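PDB 2RAU: putative esterase, which probably acts as a lipase or related esterase of the alpha/beta-hydrolase superfamily and binds calcium. Local coordinates for residues E4-V9 with D36-H41; M28-S33 with I130-S135. All coordinates share one frame; numbering follows the deposited sequence. Where two conformers were deposited one is given.

Contact 1 of 2, residues E4-V9 with D36-H41; sequences EEWKIV and DIISLH
Trp6 turns CG away from its own carbonyl carbon (chi1 -76°), and this carries the six-membered end of the indole to Ile38 and Leu40 on strand 37-45. Ile38 meets it with CG1, which is wedged between backbone N and carbonyl carbon (chi1 60°), so that the straight CG1-CD1 arm reaches Trp6 CH2; CD1 lies 3.9 Å from that carbon. Leu40 contributes CB, 3.9 Å from Trp6 CZ3, its side chain running roughly at right angles to the indole. Between these two, on the same strand, Ser39 CA approaches the ring edge near its plane, 4.1 Å from Trp6 CZ3. The Ser39 hydroxyl is engaged elsewhere, with Tyr105 and Asp100. Across the segments the contact is apolar and rests on one large side chain, the backbones staying well apart, with 8.3 Å from Trp6 CA to Ser39 CA. An alanine at Trp6 takes away the indole against which Ile38 and Leu40 pack, and is likely to leave a gap between the strand and helix 123-141. Strand 21-29 runs between strands 7-11 and 37-45 in the sheet, pairing antiparallel with both, and the indole also packs on its Met28. Helix 123-141 adds Val133 and Phe136, which both touch Trp6 and Leu40, so the indole is held between the helix and this N-terminal part of the sheet.

Contact 2 of 2, residues M28-S33 with I130-S135; sequences MKREDS and IKEVVS
Met28, present as selenomethionine, points toward Glu132 on the facing helix from near the end of strand 21-29. Its CG stands opposite the backbone N (chi1 177°) and the chain stays extended as far as SE, which rests 3.8 Å from Glu132 CG; the bend at the last torsion then brings CE to 3.8 Å from Glu132 OE1. The two side chains cross at about a right angle, SE lying against the aliphatic part of the glutamate. Lys29 turns elsewhere: NZ donates to Arg30 O at 2.8 Å and to the carbonyl of Asp36, drawing in the loop that leads to strand 37-45. Arg30 is again directed at the helix. Bent at chi2 and chi3, it lays one guanidinium face over Glu132 CG, with CZ 3.9 Å away and the methylene offset toward the rim of the group. The helix involved, 123-141, leads into strand 146-151, and in this alpha/beta-hydrolase fold it belongs to the right-handed crossover from strand 94-100, spanning strand 52-56 in the parallel part of the sheet. Opposite charges add to the packing without a direct bond: Arg30 NH1 is 4.3 Å from Glu132 OE2, which lies well out of the guanidinium plane, and the two flat groups are inclined at 43°. A water links them, accepting from Arg30 NH2 at 3.1 Å and donating to Glu132 OE2 at 2.9 Å. Arg30 NE makes its salt bridge with Asp129, one turn earlier on the helix, so the guanidinium is anchored beside Glu132. Farther on, a cis peptide joins Glu31 to Asp32, and Ser33 OG bonds to Asp36 OD2 and Tyr35 N.

In the fold
From the N terminus, residues 4-9 come first, and contact 1 closes a loop on 36-41 after the chain has run through strands 13-15 and 21-29. Contact 2 starts inside that loop, at 28-33, and ends beyond it on 130-135, so the two cross along the chain. In space their centres are about 7 Å apart. Strand 21-29 and the residue after it join them directly: Ile38 O and Met28 N, and Asp36 O and Arg30 N, are probable hydrogen-bonded pairs. Contact 1 reaches from the N-terminal end of the 7-11 region past strand 21-29 to strand 37-45, whereas contact 2 closes a far longer loop and ties this antiparallel extension to the helix preceding strand 146-151.

Contact 1 of 2, residues E4-V9 with D36-H41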
ATOM      1  N   GLU A   4     -12.802   0.941  22.234  1.00 62.82           N
ATOM      2  CA  GLU A   4     -11.966   2.107  22.597  1.00 57.80           C
ATOM      3  C   GLU A   4     -10.403   2.034  22.367  1.00 53.23           C
ATOM      4  O   GLU A   4      -9.815   3.029  21.929  1.00 56.80           O
ATOM      5  CB  GLU A   4     -12.284   2.523  24.079  1.00 58.24           C
ATOM      6  CG  GLU A   4     -13.561   3.377  24.312  1.00 65.06           C
ATOM      7  N   GLU A   5      -9.758   0.891  22.625  1.00 45.12           N
ATOM      8  CA  GLU A   5      -8.293   0.819  22.805  1.00 43.99           C
ATOM      9  C   GLU A   5      -7.463  -0.073  21.835  1.00 35.11           C
ATOM     10  O   GLU A   5      -7.960  -1.059  21.281  1.00 34.09           O
ATOM     11  CB  GLU A   5      -8.051   0.328  24.250  1.00 45.12           C
ATOM     12  CG  GLU A   5      -6.612   0.352  24.783  1.00 52.15           C
ATOM     13  N   TRP A   6      -6.174   0.265  21.702  1.00 30.96           N
ATOM     14  CA  TRP A   6      -5.239  -0.501  20.916  1.00 31.70           C
ATOM     15  C   TRP A   6      -4.783  -1.591  21.826  1.00 33.03           C
ATOM     16  O   TRP A   6      -4.488  -1.321  22.979  1.00 38.43           O
ATOM     17  CB  TRP A   6      -4.036   0.340  20.530  1.00 32.89           C
ATOM     18  CG  TRP A   6      -4.332   1.283  19.456  1.00 26.88           C
ATOM     19  CD1 TRP A   6      -4.536   2.612  19.568  1.00 29.71           C
ATOM     20  CD2 TRP A   6      -4.421   0.969  18.070  1.00 24.07           C
ATOM     21  NE1 TRP A   6      -4.773   3.152  18.329  1.00 30.76           N
ATOM     22  CE2 TRP A   6      -4.710   2.166  17.388  1.00 29.52           C
ATOM     23  CE3 TRP A   6      -4.298  -0.207  17.339  1.00 26.92           C
ATOM     24  CZ2 TRP A   6      -4.878   2.216  16.012  1.00 31.00           C
ATOM     25  CZ3 TRP A   6      -4.512  -0.169  15.969  1.00 28.90           C
ATOM     26  CH2 TRP A   6      -4.787   1.039  15.320  1.00 30.53           C
ATOM     27  N   LYS A   7      -4.823  -2.812  21.357  1.00 30.66           N
ATOM     28  CA  LYS A   7      -4.389  -3.966  22.124  1.00 31.95           C
ATOM     29  C   LYS A   7      -3.227  -4.639  21.415  1.00 30.70           C
ATOM     30  O   LYS A   7      -3.265  -4.856  20.209  1.00 29.48           O
ATOM     31  CB  LYS A   7      -5.539  -4.937  22.241  1.00 36.37           C
ATOM     32  CG  LYS A   7      -6.703  -4.253  22.945  1.00 44.90           C
ATOM     33  CD  LYS A   7      -7.790  -5.212  23.268  1.00 56.06           C
ATOM     34  CE  LYS A   7      -8.804  -4.584  24.217  1.00 61.82           C
ATOM     35  NZ  LYS A   7      -9.942  -5.560  24.356  1.00 60.16           N
ATOM     36  N   ILE A   8      -2.197  -4.989  22.172  1.00 30.63           N
ATOM     37  CA  ILE A   8      -1.037  -5.615  21.589  1.00 33.07           C
ATOM     38  C   ILE A   8      -1.402  -7.031  21.213  1.00 35.23           C
ATOM     39  O   ILE A   8      -2.027  -7.745  21.977  1.00 34.56           O
ATOM     40  CB  ILE A   8       0.212  -5.542  22.509  1.00 35.59           C
ATOM     41  CG1 ILE A   8       1.473  -6.021  21.782  1.00 39.33           C
ATOM     42  CG2 ILE A   8       0.051  -6.398  23.701  1.00 40.76           C
ATOM     43  CD1 ILE A   8       2.308  -4.942  21.179  1.00 36.96           C
ATOM     44  N   VAL A   9      -1.040  -7.418  19.995  1.00 32.41           N
ATOM     45  CA  VAL A   9      -1.244  -8.766  19.505  1.00 32.07           C
ATOM     46  C   VAL A   9       0.062  -9.509  19.165  1.00 33.12           C
ATOM     47  O   VAL A   9       0.085 -10.709  19.188  1.00 34.14           O
ATOM     48  CB  VAL A   9      -2.281  -8.795  18.342  1.00 37.81           C
ATOM     49  CG1 VAL A   9      -3.619  -8.274  18.845  1.00 38.38           C
ATOM     50  CG2 VAL A   9      -1.837  -8.001  17.215  1.00 36.97           C
ATOM     51  N   ASP A  36     -15.111  -4.876  11.287  1.00 26.29           N
ATOM     52  CA  ASP A  36     -14.634  -3.514  11.392  1.00 22.85           C
ATOM     53  C   ASP A  36     -13.548  -3.479  12.444  1.00 24.64           C
ATOM     54  O   ASP A  36     -13.828  -3.230  13.611  1.00 26.98           O
ATOM     55  CB  ASP A  36     -15.787  -2.550  11.713  1.00 21.62           C
ATOM     56  CG  ASP A  36     -16.688  -2.365  10.532  1.00 29.62           C
ATOM     57  OD1 ASP A  36     -16.242  -1.663   9.638  1.00 25.90           O
ATOM     58  OD2 ASP A  36     -17.792  -2.946  10.445  1.00 27.67           O
ATOM     59  N   ILE A  37     -12.329  -3.767  12.003  1.00 23.07           N
ATOM     60  CA  ILE A  37     -11.098  -3.865  12.837  1.00 25.84           C
ATOM     61  C   ILE A  37     -10.015  -3.243  12.018  1.00 26.49           C
ATOM     62  O   ILE A  37     -10.019  -3.370  10.784  1.00 24.85           O
ATOM     63  CB  ILE A  37     -10.694  -5.348  13.126  1.00 24.76           C
ATOM     64  CG1 ILE A  37     -11.859  -6.084  13.781  1.00 31.46           C
ATOM     65  CG2 ILE A  37      -9.364  -5.453  14.027  1.00 26.84           C
ATOM     66  CD1 ILE A  37     -11.553  -7.548  14.042  1.00 32.77           C
ATOM     67  N   ILE A  38      -9.071  -2.581  12.689  1.00 26.03           N
ATOM     68  CA  ILE A  38      -7.825  -2.076  12.046  1.00 25.26           C
ATOM     69  C   ILE A  38      -6.641  -2.537  12.877  1.00 26.37           C
ATOM     70  O   ILE A  38      -6.807  -2.952  14.035  1.00 25.61           O
ATOM     71  CB  ILE A  38      -7.777  -0.550  11.788  1.00 23.56           C
ATOM     72  CG1 ILE A  38      -7.902   0.224  13.116  1.00 24.79           C
ATOM     73  CG2 ILE A  38      -8.877  -0.161  10.842  1.00 24.48           C
ATOM     74  CD1 ILE A  38      -7.760   1.753  12.964  1.00 25.43           C
ATOM     75  N   SER A  39      -5.477  -2.612  12.254  1.00 23.91           N
ATOM     76  CA  SER A  39      -4.287  -2.914  12.996  1.00 25.15           C
ATOM     77  C   SER A  39      -3.103  -2.060  12.571  1.00 26.18           C
ATOM     78  O   SER A  39      -3.131  -1.372  11.564  1.00 24.04           O
ATOM     79  CB  SER A  39      -3.981  -4.424  13.049  1.00 30.19           C
ATOM     80  OG  SER A  39      -4.312  -5.084  11.842  1.00 34.69           O
ATOM     81  N   LEU A  40      -2.073  -2.069  13.404  1.00 28.27           N
ATOM     82  CA  LEU A  40      -0.933  -1.210  13.239  1.00 29.88           C
ATOM     83  C   LEU A  40       0.331  -2.008  13.470  1.00 28.74           C
ATOM     84  O   LEU A  40       0.398  -2.753  14.444  1.00 24.95           O
ATOM     85  CB  LEU A  40      -1.004  -0.097  14.285  1.00 32.24           C
ATOM     86  CG  LEU A  40       0.120   0.876  14.487  1.00 34.38           C
ATOM     87  CD1 LEU A  40       0.345   1.456  13.121  1.00 36.94           C
ATOM     88  CD2 LEU A  40      -0.353   1.944  15.497  1.00 36.38           C
ATOM     89  N   HIS A  41       1.296  -1.904  12.550  1.00 25.86           N
ATOM     90  CA  HIS A  41       2.595  -2.576  12.692  1.00 25.22           C
ATOM     91  C   HIS A  41       3.650  -1.547  12.909  1.00 25.64           C
ATOM     92  O   HIS A  41       3.632  -0.525  12.300  1.00 26.03           O
ATOM     93  CB  HIS A  41       2.992  -3.369  11.425  1.00 29.04           C
ATOM     94  CG  HIS A  41       1.994  -4.424  11.019  1.00 24.85           C
ATOM     95  ND1 HIS A  41       2.331  -5.757  10.887  1.00 28.15           N
ATOM     96  CD2 HIS A  41       0.690  -4.329  10.677  1.00 28.05           C
ATOM     97  CE1 HIS A  41       1.256  -6.443  10.530  1.00 29.31           C
ATOM     98  NE2 HIS A  41       0.247  -5.599  10.375  1.00 27.97           N
TER

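Contact 2 of 2, residues M28-S33 with I130-S135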
HETATM    1  N   MSE A  28      -7.180  -2.637  16.911  1.00 27.37           N
HETATM    2  CA  MSE A  28      -8.259  -1.858  17.494  1.00 26.57           C
HETATM    3  C   MSE A  28      -9.594  -2.240  16.862  1.00 27.38           C
HETATM    4  O   MSE A  28      -9.741  -2.230  15.661  1.00 25.63           O
HETATM    5  CB  MSE A  28      -8.069  -0.371  17.261  1.00 25.90           C
HETATM    6  CG  MSE A  28      -9.215   0.518  17.797  1.00 29.57           C
HETATM    7 SE   MSE A  28      -8.846   2.411  17.505  0.75 31.34          SE
HETATM    8  CE  MSE A  28      -7.722   2.654  19.065  1.00 38.86           C
ATOM      9  N   LYS A  29     -10.573  -2.569  17.699  1.00 29.22           N
ATOM     10  CA  LYS A  29     -11.909  -2.756  17.236  1.00 29.67           C
ATOM     11  C   LYS A  29     -12.555  -1.434  16.883  1.00 29.17           C
ATOM     12  O   LYS A  29     -12.478  -0.452  17.630  1.00 29.47           O
ATOM     13  CB  LYS A  29     -12.723  -3.426  18.305  1.00 34.93           C
ATOM     14  CG  LYS A  29     -14.135  -3.812  17.853  1.00 43.94           C
ATOM     15  CD  LYS A  29     -14.071  -4.972  16.784  1.00 54.55           C
ATOM     16  CE  LYS A  29     -15.441  -5.455  16.206  1.00 49.08           C
ATOM     17  NZ  LYS A  29     -16.102  -4.487  15.301  1.00 43.24           N
ATOM     18  N   ARG A  30     -13.222  -1.429  15.728  1.00 25.89           N
ATOM     19  CA  ARG A  30     -13.938  -0.276  15.211  1.00 27.40           C
ATOM     20  C   ARG A  30     -15.445  -0.701  15.122  1.00 30.86           C
ATOM     21  O   ARG A  30     -15.855  -1.729  15.698  1.00 32.39           O
ATOM     22  CB  ARG A  30     -13.388   0.101  13.831  1.00 25.58           C
ATOM     23  CG  ARG A  30     -11.863   0.329  13.774  1.00 27.33           C
ATOM     24  CD  ARG A  30     -11.401   1.524  14.572  1.00 29.65           C
ATOM     25  NE  ARG A  30     -11.539   2.752  13.826  1.00 30.70           N
ATOM     26  CZ  ARG A  30     -11.950   3.918  14.286  1.00 28.76           C
ATOM     27  NH1 ARG A  30     -12.301   4.098  15.525  1.00 29.07           N
ATOM     28  NH2 ARG A  30     -12.000   4.943  13.486  1.00 29.70           N
ATOM     29  N   GLU A  31     -16.271   0.094  14.454  1.00 32.61           N
ATOM     30  CA  GLU A  31     -17.695  -0.175  14.415  1.00 31.59           C
ATOM     31  C   GLU A  31     -18.214  -0.321  12.994  1.00 30.93           C
ATOM     32  O   GLU A  31     -17.658   0.271  12.095  1.00 28.70           O
ATOM     33  CB  GLU A  31     -18.438   0.985  15.136  1.00 34.38           C
ATOM     34  CG  GLU A  31     -18.162   1.063  16.646  1.00 46.66           C
ATOM     35  CD  GLU A  31     -18.441  -0.272  17.410  1.00 67.87           C
ATOM     36  OE1 GLU A  31     -19.431  -0.991  17.067  1.00 70.28           O
ATOM     37  OE2 GLU A  31     -17.650  -0.592  18.356  1.00 84.19           O
ATOM     38  N   ASP A  32     -19.331  -1.022  12.759  1.00 31.41           N
ATOM     39  CA  ASP A  32     -20.164  -1.655  13.780  1.00 34.62           C
ATOM     40  C   ASP A  32     -20.330  -3.164  13.562  1.00 35.17           C
ATOM     41  O   ASP A  32     -21.108  -3.796  14.258  1.00 33.80           O
ATOM     42  CB  ASP A  32     -21.550  -0.989  13.831  1.00 36.65           C
ATOM     43  CG  ASP A  32     -22.309  -1.084  12.508  1.00 44.04           C
ATOM     44  OD1 ASP A  32     -21.735  -1.501  11.482  1.00 44.52           O
ATOM     45  OD2 ASP A  32     -23.507  -0.747  12.497  1.00 54.64           O
ATOM     46  N   SER A  33     -19.609  -3.732  12.598  1.00 33.21           N
ATOM     47  CA  SER A  33     -19.662  -5.164  12.336  1.00 32.18           C
ATOM     48  C   SER A  33     -18.463  -5.894  12.949  1.00 30.08           C
ATOM     49  O   SER A  33     -17.456  -5.272  13.366  1.00 28.31           O
ATOM     50  CB  SER A  33     -19.709  -5.413  10.833  1.00 30.58           C
ATOM     51  OG  SER A  33     -18.407  -5.566  10.257  1.00 27.74           O
ATOM     52  N   ILE A 130      -6.853   6.103   9.831  1.00 25.01           N
ATOM     53  CA  ILE A 130      -5.515   6.650   9.781  1.00 27.34           C
ATOM     54  C   ILE A 130      -5.261   7.585  11.013  1.00 26.41           C
ATOM     55  O   ILE A 130      -4.178   7.554  11.607  1.00 25.31           O
ATOM     56  CB  ILE A 130      -5.261   7.389   8.450  1.00 26.90           C
ATOM     57  CG1 ILE A 130      -5.398   6.399   7.244  1.00 28.82           C
ATOM     58  CG2 ILE A 130      -3.864   8.000   8.449  1.00 24.77           C
ATOM     59  CD1 ILE A 130      -5.484   7.104   5.828  1.00 23.83           C
ATOM     60  N   LYS A 131      -6.238   8.428  11.359  1.00 27.82           N
ATOM     61  CA  LYS A 131      -6.134   9.302  12.526  1.00 25.85           C
ATOM     62  C   LYS A 131      -5.853   8.548  13.853  1.00 26.03           C
ATOM     63  O   LYS A 131      -5.003   8.971  14.666  1.00 28.14           O
ATOM     64  CB  LYS A 131      -7.373  10.215  12.649  1.00 25.82           C
ATOM     65  CG  LYS A 131      -7.431  11.087  13.924  1.00 30.55           C
ATOM     66  CD  LYS A 131      -6.227  11.997  14.221  1.00 33.77           C
ATOM     67  CE  LYS A 131      -6.431  13.438  13.863  1.00 29.94           C
ATOM     68  NZ  LYS A 131      -5.272  14.281  14.289  1.00 31.29           N
ATOM     69  N   GLU A 132      -6.570   7.457  14.081  1.00 25.24           N
ATOM     70  CA  GLU A 132      -6.325   6.623  15.254  1.00 24.00           C
ATOM     71  C   GLU A 132      -4.893   6.106  15.289  1.00 25.73           C
ATOM     72  O   GLU A 132      -4.288   6.015  16.363  1.00 25.36           O
ATOM     73  CB  GLU A 132      -7.292   5.435  15.298  1.00 23.92           C
ATOM     74  CG  GLU A 132      -8.723   5.714  15.565  1.00 25.54           C
ATOM     75  CD  GLU A 132      -8.968   6.480  16.851  1.00 36.94           C
ATOM     76  OE1 GLU A 132      -8.305   6.251  17.869  1.00 29.41           O
ATOM     77  OE2 GLU A 132      -9.826   7.352  16.799  1.00 40.86           O
ATOM     78  N   VAL A 133      -4.369   5.699  14.135  1.00 26.10           N
ATOM     79  CA  VAL A 133      -2.992   5.203  14.053  1.00 23.22           C
ATOM     80  C   VAL A 133      -1.992   6.363  14.333  1.00 24.25           C
ATOM     81  O   VAL A 133      -1.020   6.201  15.070  1.00 26.62           O
ATOM     82  CB  VAL A 133      -2.749   4.542  12.687  1.00 23.20           C
ATOM     83  CG1 VAL A 133      -1.296   4.465  12.362  1.00 23.99           C
ATOM     84  CG2 VAL A 133      -3.484   3.170  12.608  1.00 22.32           C
ATOM     85  N   VAL A 134      -2.217   7.521  13.720  1.00 25.58           N
ATOM     86  CA  VAL A 134      -1.336   8.672  13.911  1.00 25.59           C
ATOM     87  C   VAL A 134      -1.271   9.107  15.379  1.00 26.42           C
ATOM     88  O   VAL A 134      -0.196   9.383  15.889  1.00 25.55           O
ATOM     89  CB  VAL A 134      -1.751   9.878  12.979  1.00 27.79           C
ATOM     90  CG1 VAL A 134      -1.051  11.189  13.406  1.00 25.89           C
ATOM     91  CG2 VAL A 134      -1.508   9.511  11.474  1.00 22.95           C
ATOM     92  N   SER A 135      -2.419   9.157  16.040  0.50 26.60           N
ATOM     93  CA  SER A 135      -2.485   9.526  17.451  0.50 25.81           C
ATOM     94  C   SER A 135      -1.654   8.548  18.299  0.50 24.43           C
ATOM     95  O   SER A 135      -0.900   8.948  19.190  0.50 25.46           O
ATOM     96  CB  SER A 135      -3.941   9.547  17.911  0.50 27.72           C
ATOM     97  OG  SER A 135      -4.681  10.528  17.201  0.50 28.44           O
TER
HETATM   98  O   HOH W   1     -12.244   7.516  15.158  1.00 45.32           O